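Local coordinates for geranyltranstransferase (Thermotoga neapolitana, PDB 4WK5), which probably acts as a magnesium-dependent prenyltransferase of the FPP/GGPP synthase family, joining isoprene units in isoprenoid biosynthesis, at residues A[57-65]-A[78-89]; A[30-38]-A[47-55]. All blocks are in the same frame, centred on the assembly; numbering follows the deposited sequence. Where two conformers were deposited one is given.

Interaction 1 and interaction 2 are consecutive antiparallel helix pairings, their centres about 13 Å apart, with only a short turn between helix 43-53 of one and helix 59-70 of the other. Interaction 1 lies about 8 Å from the centre of the chain and interaction 2 about 17 Å from it. Two polar links join them: R31 NH1 forms a salt bridge with D80 OD1 at 2.7 Å, and R58 NH2 probably donates to V52 O at 2.9 Å. L35 CD1 also packs on V83 CG1 at 3.5 Å. By family resemblance, interaction 1 probably borders the substrate site, whereas interaction 2 lies in the N-terminal part of the fold, next to the dimer partner.

Interaction 1 (A[57-65]-A[78-89]); sequences KRIRPLLVL and LVDVAVAVELFH
R60 stacked on H89, R58 bridged to E86 and P61 set against A82 make up a buried antiparallel helix pairing at the middle of the mainly helical fold, where helix 59-70 runs back along helix 75-96. The short axes approach to 8.1 Å at 161°. Backbones are closest where P61 CA lies 4.1 Å from A82 CA; the small A82 permits this approach, and its CB meets P61 CB at 3.7 Å. Farther along, V64 sets its CG1, anti to the backbone N (chi1 173°), between L78 and V81, while L65 CD2 reaches L78 CG at 3.9 Å.

The other end is polar. The R60 guanidinium lies flat on the imidazole of H89, planes 16° apart, with NH1 3.3 Å above the ring centre. E86, bent at chi2, turns its carboxylate across the R58 guanidinium in a salt bridge: OE2 sits near the guanidinium plane, 2.8 Å from R58 NH1, which meets it on the anti side, tilted somewhat from the carboxylate plane. A water accepting from R58 N donates to the same OE2 at 2.7 Å. A second water, in the R60 guanidinium plane, accepts hydrogen bonds from R60 N and NH1 and donates to E86 OE1, also at 2.7 Å. R58 NE is paired in turn with E29 of helix 23-36.

Residues 57-61 belong to the GGKRxRP-type signature of prenyl synthases; K57 and R60, with H89, probably face the homoallylic diphosphate site, as their counterparts do in relatives. E86, held by R58, would then orient R60 through water from the second shell.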
loop_
_atom_site.group_PDB
_atom_site.type_symbol
_atom_site.label_atom_id
_atom_site.label_comp_id
_atom_site.label_asym_id
_atom_site.label_seq_id
_atom_site.Cartn_x
_atom_site.Cartn_y
_atom_site.Cartn_z
ATOM N N LYS A 57 -5.507 -0.113 -21.481
ATOM C CA LYS A 57 -6.066 0.978 -22.261
ATOM C C LYS A 57 -5.733 2.335 -21.661
ATOM O O LYS A 57 -5.929 3.368 -22.317
ATOM C CB LYS A 57 -7.584 0.813 -22.383
ATOM C CG LYS A 57 -7.992 -0.478 -23.080
ATOM C CD LYS A 57 -9.471 -0.787 -22.911
ATOM C CE LYS A 57 -9.878 -1.966 -23.786
ATOM N NZ LYS A 57 -9.116 -3.209 -23.458
ATOM N N ARG A 58 -5.244 2.320 -20.418
ATOM C CA ARG A 58 -4.864 3.532 -19.684
ATOM C C ARG A 58 -6.006 4.535 -19.545
ATOM O O ARG A 58 -5.773 5.736 -19.529
ATOM C CB ARG A 58 -3.665 4.243 -20.352
ATOM C CG ARG A 58 -2.462 3.354 -20.675
ATOM C CD ARG A 58 -1.906 2.639 -19.432
ATOM N NE ARG A 58 -0.623 2.006 -19.744
ATOM C CZ ARG A 58 -0.090 1.003 -19.050
ATOM N NH1 ARG A 58 -0.710 0.504 -17.977
ATOM N NH2 ARG A 58 1.081 0.500 -19.428
ATOM N N ILE A 59 -7.237 4.052 -19.413
ATOM C CA ILE A 59 -8.384 4.963 -19.339
ATOM C C ILE A 59 -8.301 5.918 -18.143
ATOM O O ILE A 59 -8.566 7.113 -18.268
ATOM C CB ILE A 59 -9.698 4.168 -19.282
ATOM C CG1 ILE A 59 -9.899 3.392 -20.590
ATOM C CG2 ILE A 59 -10.873 5.089 -19.029
ATOM C CD1 ILE A 59 -9.719 4.234 -21.842
ATOM N N ARG A 60 -7.898 5.403 -16.989
ATOM C CA ARG A 60 -7.869 6.237 -15.789
ATOM C C ARG A 60 -6.834 7.363 -15.873
ATOM O O ARG A 60 -7.177 8.518 -15.617
ATOM C CB ARG A 60 -7.637 5.372 -14.545
ATOM C CG ARG A 60 -8.820 4.467 -14.228
ATOM C CD ARG A 60 -8.422 3.325 -13.268
ATOM N NE ARG A 60 -9.520 2.366 -13.103
ATOM C CZ ARG A 60 -9.773 1.365 -13.943
ATOM N NH1 ARG A 60 -9.006 1.177 -15.005
ATOM N NH2 ARG A 60 -10.801 0.547 -13.720
ATOM N N PRO A 61 -5.566 7.051 -16.229
ATOM C CA PRO A 61 -4.638 8.191 -16.296
ATOM C C PRO A 61 -4.993 9.157 -17.425
ATOM O O PRO A 61 -4.774 10.365 -17.295
ATOM C CB PRO A 61 -3.270 7.531 -16.546
ATOM C CG PRO A 61 -3.572 6.148 -17.052
ATOM C CD PRO A 61 -4.862 5.759 -16.370
ATOM N N LEU A 62 -5.529 8.637 -18.526
ATOM C CA LEU A 62 -5.976 9.520 -19.601
ATOM C C LEU A 62 -7.079 10.456 -19.118
ATOM O O LEU A 62 -7.103 11.622 -19.493
ATOM C CB LEU A 62 -6.459 8.715 -20.807
ATOM C CG LEU A 62 -5.372 8.106 -21.698
ATOM C CD1 LEU A 62 -5.985 7.082 -22.643
ATOM C CD2 LEU A 62 -4.671 9.208 -22.484
ATOM N N LEU A 63 -7.982 9.952 -18.280
ATOM C CA LEU A 63 -9.037 10.788 -17.716
ATOM C C LEU A 63 -8.463 11.891 -16.822
ATOM O O LEU A 63 -8.896 13.043 -16.899
ATOM C CB LEU A 63 -10.036 9.924 -16.941
ATOM C CG LEU A 63 -11.274 10.550 -16.326
ATOM C CD1 LEU A 63 -12.174 11.124 -17.434
ATOM C CD2 LEU A 63 -12.004 9.470 -15.524
ATOM N N VAL A 64 -7.477 11.555 -15.993
ATOM C CA VAL A 64 -6.810 12.574 -15.187
ATOM C C VAL A 64 -6.228 13.679 -16.087
ATOM O O VAL A 64 -6.409 14.873 -15.817
ATOM C CB VAL A 64 -5.699 11.968 -14.321
ATOM C CG1 VAL A 64 -4.910 13.072 -13.618
ATOM C CG2 VAL A 64 -6.305 10.978 -13.314
ATOM N N LEU A 65 -5.556 13.286 -17.166
ATOM C CA LEU A 65 -4.969 14.274 -18.064
ATOM C C LEU A 65 -6.012 15.106 -18.800
ATOM O O LEU A 65 -5.813 16.304 -18.995
ATOM C CB LEU A 65 -4.041 13.599 -19.082
ATOM C CG LEU A 65 -2.781 12.960 -18.496
ATOM C CD1 LEU A 65 -1.839 12.534 -19.618
ATOM C CD2 LEU A 65 -2.084 13.920 -17.552
ATOM N N LEU A 78 -0.007 16.985 -12.875
ATOM C CA LEU A 78 -1.088 16.174 -13.423
ATOM C C LEU A 78 -0.540 14.799 -13.837
ATOM O O LEU A 78 -1.156 13.760 -13.571
ATOM C CB LEU A 78 -1.732 16.887 -14.614
ATOM C CG LEU A 78 -3.181 16.648 -15.025
ATOM C CD1 LEU A 78 -4.147 16.973 -13.895
ATOM C CD2 LEU A 78 -3.486 17.492 -16.258
ATOM N N VAL A 79 0.620 14.800 -14.489
ATOM C CA VAL A 79 1.239 13.549 -14.937
ATOM C C VAL A 79 1.542 12.640 -13.748
ATOM O O VAL A 79 1.286 11.435 -13.803
ATOM C CB VAL A 79 2.529 13.814 -15.742
ATOM C CG1 VAL A 79 3.325 12.524 -15.939
ATOM C CG2 VAL A 79 2.189 14.468 -17.080
ATOM N N ASP A 80 2.059 13.226 -12.667
ATOM C CA ASP A 80 2.327 12.487 -11.431
ATOM C C ASP A 80 1.098 11.768 -10.890
ATOM O O ASP A 80 1.175 10.580 -10.541
ATOM C CB ASP A 80 2.873 13.420 -10.347
ATOM C CG ASP A 80 4.288 13.876 -10.627
ATOM O OD1 ASP A 80 4.991 13.200 -11.404
ATOM O OD2 ASP A 80 4.688 14.913 -10.058
ATOM N N VAL A 81 -0.026 12.485 -10.826
ATOM C CA VAL A 81 -1.288 11.929 -10.363
ATOM C C VAL A 81 -1.755 10.836 -11.315
ATOM O O VAL A 81 -2.165 9.760 -10.870
ATOM C CB VAL A 81 -2.395 13.020 -10.240
ATOM C CG1 VAL A 81 -3.736 12.409 -9.865
ATOM C CG2 VAL A 81 -1.980 14.065 -9.210
ATOM N N ALA A 82 -1.700 11.112 -12.622
ATOM C CA ALA A 82 -2.170 10.132 -13.590
ATOM C C ALA A 82 -1.389 8.825 -13.489
ATOM O O ALA A 82 -1.983 7.757 -13.462
ATOM C CB ALA A 82 -2.094 10.692 -15.020
ATOM N N VAL A 83 -0.064 8.909 -13.429
ATOM C CA VAL A 83 0.733 7.683 -13.345
ATOM C C VAL A 83 0.522 6.974 -12.013
ATOM O O VAL A 83 0.455 5.743 -11.981
ATOM C CB VAL A 83 2.227 7.972 -13.586
ATOM C CG1 VAL A 83 3.049 6.721 -13.383
ATOM C CG2 VAL A 83 2.411 8.490 -14.998
ATOM N N ALA A 84 0.370 7.732 -10.926
ATOM C CA ALA A 84 0.042 7.128 -9.627
ATOM C C ALA A 84 -1.235 6.300 -9.702
ATOM O O ALA A 84 -1.283 5.168 -9.213
ATOM C CB ALA A 84 -0.093 8.196 -8.551
ATOM N N VAL A 85 -2.271 6.856 -10.333
ATOM C CA VAL A 85 -3.533 6.150 -10.427
ATOM C C VAL A 85 -3.335 4.865 -11.231
ATOM O O VAL A 85 -3.869 3.805 -10.888
ATOM C CB VAL A 85 -4.621 7.044 -11.063
ATOM C CG1 VAL A 85 -5.829 6.229 -11.461
ATOM C CG2 VAL A 85 -5.016 8.164 -10.077
ATOM N N GLU A 86 -2.539 4.939 -12.288
ATOM C CA GLU A 86 -2.358 3.747 -13.114
ATOM C C GLU A 86 -1.484 2.707 -12.408
ATOM O O GLU A 86 -1.733 1.501 -12.545
ATOM C CB GLU A 86 -1.758 4.105 -14.482
ATOM C CG GLU A 86 -1.674 2.925 -15.478
ATOM C CD GLU A 86 -3.029 2.334 -15.891
ATOM O OE1 GLU A 86 -4.091 2.916 -15.593
ATOM O OE2 GLU A 86 -3.026 1.254 -16.516
ATOM N N LEU A 87 -0.469 3.145 -11.663
ATOM C CA LEU A 87 0.326 2.209 -10.864
ATOM C C LEU A 87 -0.553 1.483 -9.844
ATOM O O LEU A 87 -0.431 0.270 -9.642
ATOM C CB LEU A 87 1.468 2.939 -10.155
ATOM C CG LEU A 87 2.599 3.412 -11.085
ATOM C CD1 LEU A 87 3.492 4.402 -10.348
ATOM C CD2 LEU A 87 3.422 2.228 -11.581
ATOM N N PHE A 88 -1.448 2.227 -9.206
ATOM C CA PHE A 88 -2.347 1.639 -8.222
ATOM C C PHE A 88 -3.268 0.619 -8.878
ATOM O O PHE A 88 -3.473 -0.484 -8.341
ATOM C CB PHE A 88 -3.163 2.730 -7.502
ATOM C CG PHE A 88 -3.912 2.210 -6.311
ATOM C CD1 PHE A 88 -5.136 1.584 -6.465
ATOM C CD2 PHE A 88 -3.355 2.303 -5.040
ATOM C CE1 PHE A 88 -5.813 1.063 -5.359
ATOM C CE2 PHE A 88 -4.033 1.782 -3.930
ATOM C CZ PHE A 88 -5.249 1.168 -4.097
ATOM N N HIS A 89 -3.822 0.990 -10.035
ATOM C CA HIS A 89 -4.707 0.100 -10.775
ATOM C C HIS A 89 -3.960 -1.183 -11.174
ATOM O O HIS A 89 -4.489 -2.292 -11.019
ATOM C CB HIS A 89 -5.271 0.818 -12.005
ATOM C CG HIS A 89 -6.045 -0.080 -12.927
ATOM N ND1 HIS A 89 -7.191 -0.733 -12.541
ATOM C CD2 HIS A 89 -5.813 -0.451 -14.207
ATOM C CE1 HIS A 89 -7.642 -1.461 -13.545
ATOM N NE2 HIS A 89 -6.820 -1.311 -14.568
HETATM O O HOH W 1 -4.883 0.359 -18.190
HETATM O O HOH W 2 -6.707 2.652 -16.308
#

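Interaction 2 (A[30-38]-A[47-55])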
loop_
_atom_site.group_PDB
_atom_site.type_symbol
_atom_site.label_atom_id
_atom_site.label_comp_id
_atom_site.label_asym_id
_atom_site.label_seq_id
_atom_site.Cartn_x
_atom_site.Cartn_y
_atom_site.Cartn_z
ATOM N N ARG A 30 5.610 6.659 -21.279
ATOM C CA ARG A 30 6.979 7.108 -21.050
ATOM C C ARG A 30 7.269 7.283 -19.567
ATOM O O ARG A 30 8.276 6.782 -19.048
ATOM C CB ARG A 30 7.221 8.425 -21.789
ATOM C CG ARG A 30 8.564 9.085 -21.508
ATOM C CD ARG A 30 9.717 8.234 -21.990
ATOM N NE ARG A 30 10.967 8.992 -22.010
ATOM C CZ ARG A 30 12.171 8.460 -21.831
ATOM N NH1 ARG A 30 12.297 7.159 -21.599
ATOM N NH2 ARG A 30 13.251 9.232 -21.880
ATOM N N ARG A 31 6.385 7.996 -18.876
ATOM C CA ARG A 31 6.634 8.255 -17.471
ATOM C C ARG A 31 6.515 6.976 -16.639
ATOM O O ARG A 31 7.331 6.739 -15.744
ATOM C CB ARG A 31 5.677 9.320 -16.930
ATOM C CG ARG A 31 5.848 9.547 -15.434
ATOM C CD ARG A 31 7.222 10.129 -15.087
ATOM N NE ARG A 31 7.323 11.526 -15.491
ATOM C CZ ARG A 31 6.900 12.547 -14.750
ATOM N NH1 ARG A 31 6.344 12.325 -13.567
ATOM N NH2 ARG A 31 7.026 13.789 -15.200
ATOM N N ILE A 32 5.520 6.140 -16.926
ATOM C CA ILE A 32 5.329 4.978 -16.066
ATOM C C ILE A 32 6.485 3.971 -16.261
ATOM O O ILE A 32 6.898 3.319 -15.301
ATOM C CB ILE A 32 3.925 4.317 -16.271
ATOM C CG1 ILE A 32 3.556 3.476 -15.042
ATOM C CG2 ILE A 32 3.831 3.528 -17.576
ATOM C CD1 ILE A 32 2.130 2.922 -15.069
ATOM N N GLU A 33 7.034 3.866 -17.470
ATOM C CA GLU A 33 8.154 2.948 -17.658
ATOM C C GLU A 33 9.423 3.456 -16.977
ATOM O O GLU A 33 10.259 2.661 -16.542
ATOM C CB GLU A 33 8.422 2.702 -19.138
ATOM C CG GLU A 33 7.367 1.840 -19.825
ATOM C CD GLU A 33 7.222 0.427 -19.242
ATOM O OE1 GLU A 33 8.042 0.007 -18.404
ATOM O OE2 GLU A 33 6.293 -0.286 -19.664
ATOM N N GLU A 34 9.568 4.773 -16.886
ATOM C CA GLU A 34 10.693 5.352 -16.152
ATOM C C GLU A 34 10.642 4.945 -14.681
ATOM O O GLU A 34 11.676 4.604 -14.078
ATOM C CB GLU A 34 10.706 6.880 -16.268
ATOM C CG GLU A 34 11.173 7.394 -17.601
ATOM C CD GLU A 34 11.064 8.904 -17.716
ATOM O OE1 GLU A 34 10.409 9.530 -16.852
ATOM O OE2 GLU A 34 11.647 9.464 -18.669
ATOM N N LEU A 35 9.441 4.965 -14.112
ATOM C CA LEU A 35 9.276 4.691 -12.682
ATOM C C LEU A 35 9.470 3.222 -12.328
ATOM O O LEU A 35 9.902 2.906 -11.213
ATOM C CB LEU A 35 7.888 5.148 -12.200
ATOM C CG LEU A 35 7.683 6.661 -12.216
ATOM C CD1 LEU A 35 6.237 6.980 -11.888
ATOM C CD2 LEU A 35 8.610 7.326 -11.220
ATOM N N VAL A 36 9.151 2.315 -13.246
ATOM C CA VAL A 36 9.281 0.888 -12.923
ATOM C C VAL A 36 10.526 0.205 -13.531
ATOM O O VAL A 36 10.709 -1.015 -13.381
ATOM C CB VAL A 36 8.010 0.093 -13.339
ATOM C CG1 VAL A 36 6.797 0.575 -12.538
ATOM C CG2 VAL A 36 7.737 0.176 -14.859
ATOM N N LYS A 37 11.384 0.975 -14.200
ATOM C CA LYS A 37 12.710 0.465 -14.578
ATOM C C LYS A 37 13.484 -0.001 -13.337
ATOM O O LYS A 37 13.616 0.736 -12.351
ATOM C CB LYS A 37 13.515 1.524 -15.336
ATOM C CG LYS A 37 14.805 0.980 -15.940
ATOM C CD LYS A 37 15.930 2.005 -15.888
ATOM C CE LYS A 37 15.794 3.037 -16.983
ATOM N NZ LYS A 37 17.124 3.396 -17.596
ATOM N N PRO A 38 13.976 -1.248 -13.357
ATOM C CA PRO A 38 14.676 -1.771 -12.178
ATOM C C PRO A 38 15.903 -0.946 -11.813
ATOM O O PRO A 38 16.594 -0.434 -12.700
ATOM C CB PRO A 38 15.076 -3.186 -12.613
ATOM C CG PRO A 38 14.001 -3.565 -13.610
ATOM C CD PRO A 38 13.790 -2.281 -14.393
ATOM N N ALA A 47 9.332 -7.894 -12.352
ATOM C CA ALA A 47 7.925 -8.281 -12.330
ATOM C C ALA A 47 7.015 -7.055 -12.299
ATOM O O ALA A 47 5.957 -7.044 -12.935
ATOM C CB ALA A 47 7.634 -9.203 -11.112
ATOM N N MET A 48 7.429 -6.028 -11.558
ATOM C CA MET A 48 6.709 -4.754 -11.554
ATOM C C MET A 48 6.676 -4.173 -12.961
ATOM O O MET A 48 5.611 -3.720 -13.448
ATOM C CB MET A 48 7.360 -3.768 -10.575
ATOM C CG MET A 48 7.124 -4.162 -9.136
ATOM S SD MET A 48 7.803 -2.956 -7.990
ATOM C CE MET A 48 9.428 -3.565 -7.643
ATOM N N GLN A 49 7.839 -4.171 -13.614
ATOM C CA GLN A 49 7.924 -3.633 -14.968
ATOM C C GLN A 49 7.077 -4.450 -15.921
ATOM O O GLN A 49 6.368 -3.902 -16.774
ATOM C CB GLN A 49 9.374 -3.596 -15.460
ATOM C CG GLN A 49 9.465 -3.056 -16.891
ATOM C CD GLN A 49 10.881 -3.199 -17.470
ATOM O OE1 GLN A 49 11.369 -4.314 -17.700
ATOM N NE2 GLN A 49 11.541 -2.084 -17.663
ATOM N N TYR A 50 7.127 -5.764 -15.752
ATOM C CA TYR A 50 6.370 -6.673 -16.606
ATOM C C TYR A 50 4.888 -6.347 -16.580
ATOM O O TYR A 50 4.248 -6.228 -17.634
ATOM C CB TYR A 50 6.595 -8.122 -16.173
ATOM C CG TYR A 50 5.762 -9.135 -16.922
ATOM C CD1 TYR A 50 6.154 -9.606 -18.168
ATOM C CD2 TYR A 50 4.591 -9.653 -16.362
ATOM C CE1 TYR A 50 5.395 -10.541 -18.855
ATOM C CE2 TYR A 50 3.816 -10.600 -17.050
ATOM C CZ TYR A 50 4.230 -11.035 -18.291
ATOM O OH TYR A 50 3.486 -11.972 -18.979
ATOM N N SER A 51 4.330 -6.209 -15.380
ATOM C CA SER A 51 2.899 -5.974 -15.276
ATOM C C SER A 51 2.489 -4.628 -15.860
ATOM O O SER A 51 1.396 -4.495 -16.412
ATOM C CB SER A 51 2.461 -6.094 -13.826
ATOM O OG SER A 51 2.460 -7.468 -13.469
ATOM N N VAL A 52 3.363 -3.639 -15.775
ATOM C CA VAL A 52 3.116 -2.364 -16.439
ATOM C C VAL A 52 3.210 -2.479 -17.971
ATOM O O VAL A 52 2.359 -1.946 -18.706
ATOM C CB VAL A 52 4.095 -1.287 -15.927
ATOM C CG1 VAL A 52 4.067 -0.046 -16.825
ATOM C CG2 VAL A 52 3.733 -0.923 -14.493
ATOM N N THR A 53 4.231 -3.184 -18.456
ATOM C CA THR A 53 4.498 -3.246 -19.896
ATOM C C THR A 53 3.452 -4.103 -20.601
ATOM O O THR A 53 3.161 -3.896 -21.785
ATOM C CB THR A 53 5.898 -3.803 -20.177
ATOM O OG1 THR A 53 6.865 -3.055 -19.428
ATOM C CG2 THR A 53 6.216 -3.713 -21.661
ATOM N N ALA A 54 2.876 -5.058 -19.877
ATOM C CA ALA A 54 1.836 -5.920 -20.459
ATOM C C ALA A 54 0.632 -5.081 -20.895
ATOM O O ALA A 54 -0.192 -5.509 -21.714
ATOM C CB ALA A 54 1.419 -7.015 -19.462
ATOM N N GLY A 55 0.542 -3.879 -20.342
ATOM C CA GLY A 55 -0.208 -2.820 -20.981
ATOM C C GLY A 55 -1.593 -2.656 -20.424
ATOM O O GLY A 55 -1.928 -3.217 -19.390
#
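With CG1 of V52 anti to its backbone N (chi1 167°), its two methyls spread toward I32 and V36; V36, at chi1 -64°, turns CG1 to V52 CG2 and CG2 to the backbone of Q49. The geometry supports a compact apolar seam: I32 CG2 and V52 CG1 approach tip to tip at 3.7 Å, and V36 CG1 and V52 CG2 do likewise at 3.9 Å. V36 CG2 rests 3.8 Å from Q49 CA, where the two backbones come nearest.

Polar groups border the seam. E33, bent at chi2, slides past V52 and crosses T53 at about a right angle, with OE2 2.8 Å from T53 OG1. T53 OG1 is also 2.8 Å from Q49 O, so its single proton has two acceptors within reach, and E33 was modelled in two conformers; the link across the contact is therefore tentative. The extended side chain of Q49 runs across the P38 ring, its NE2 4.0 Å from P38 CD.

I32 also packs on V83 of helix 75-96, and M48 touches Y154 of the second subunit. Axes 9.5 Å apart at 165° define an antiparallel helical hairpin in the N-terminal part of the all-alpha prenyl synthase fold.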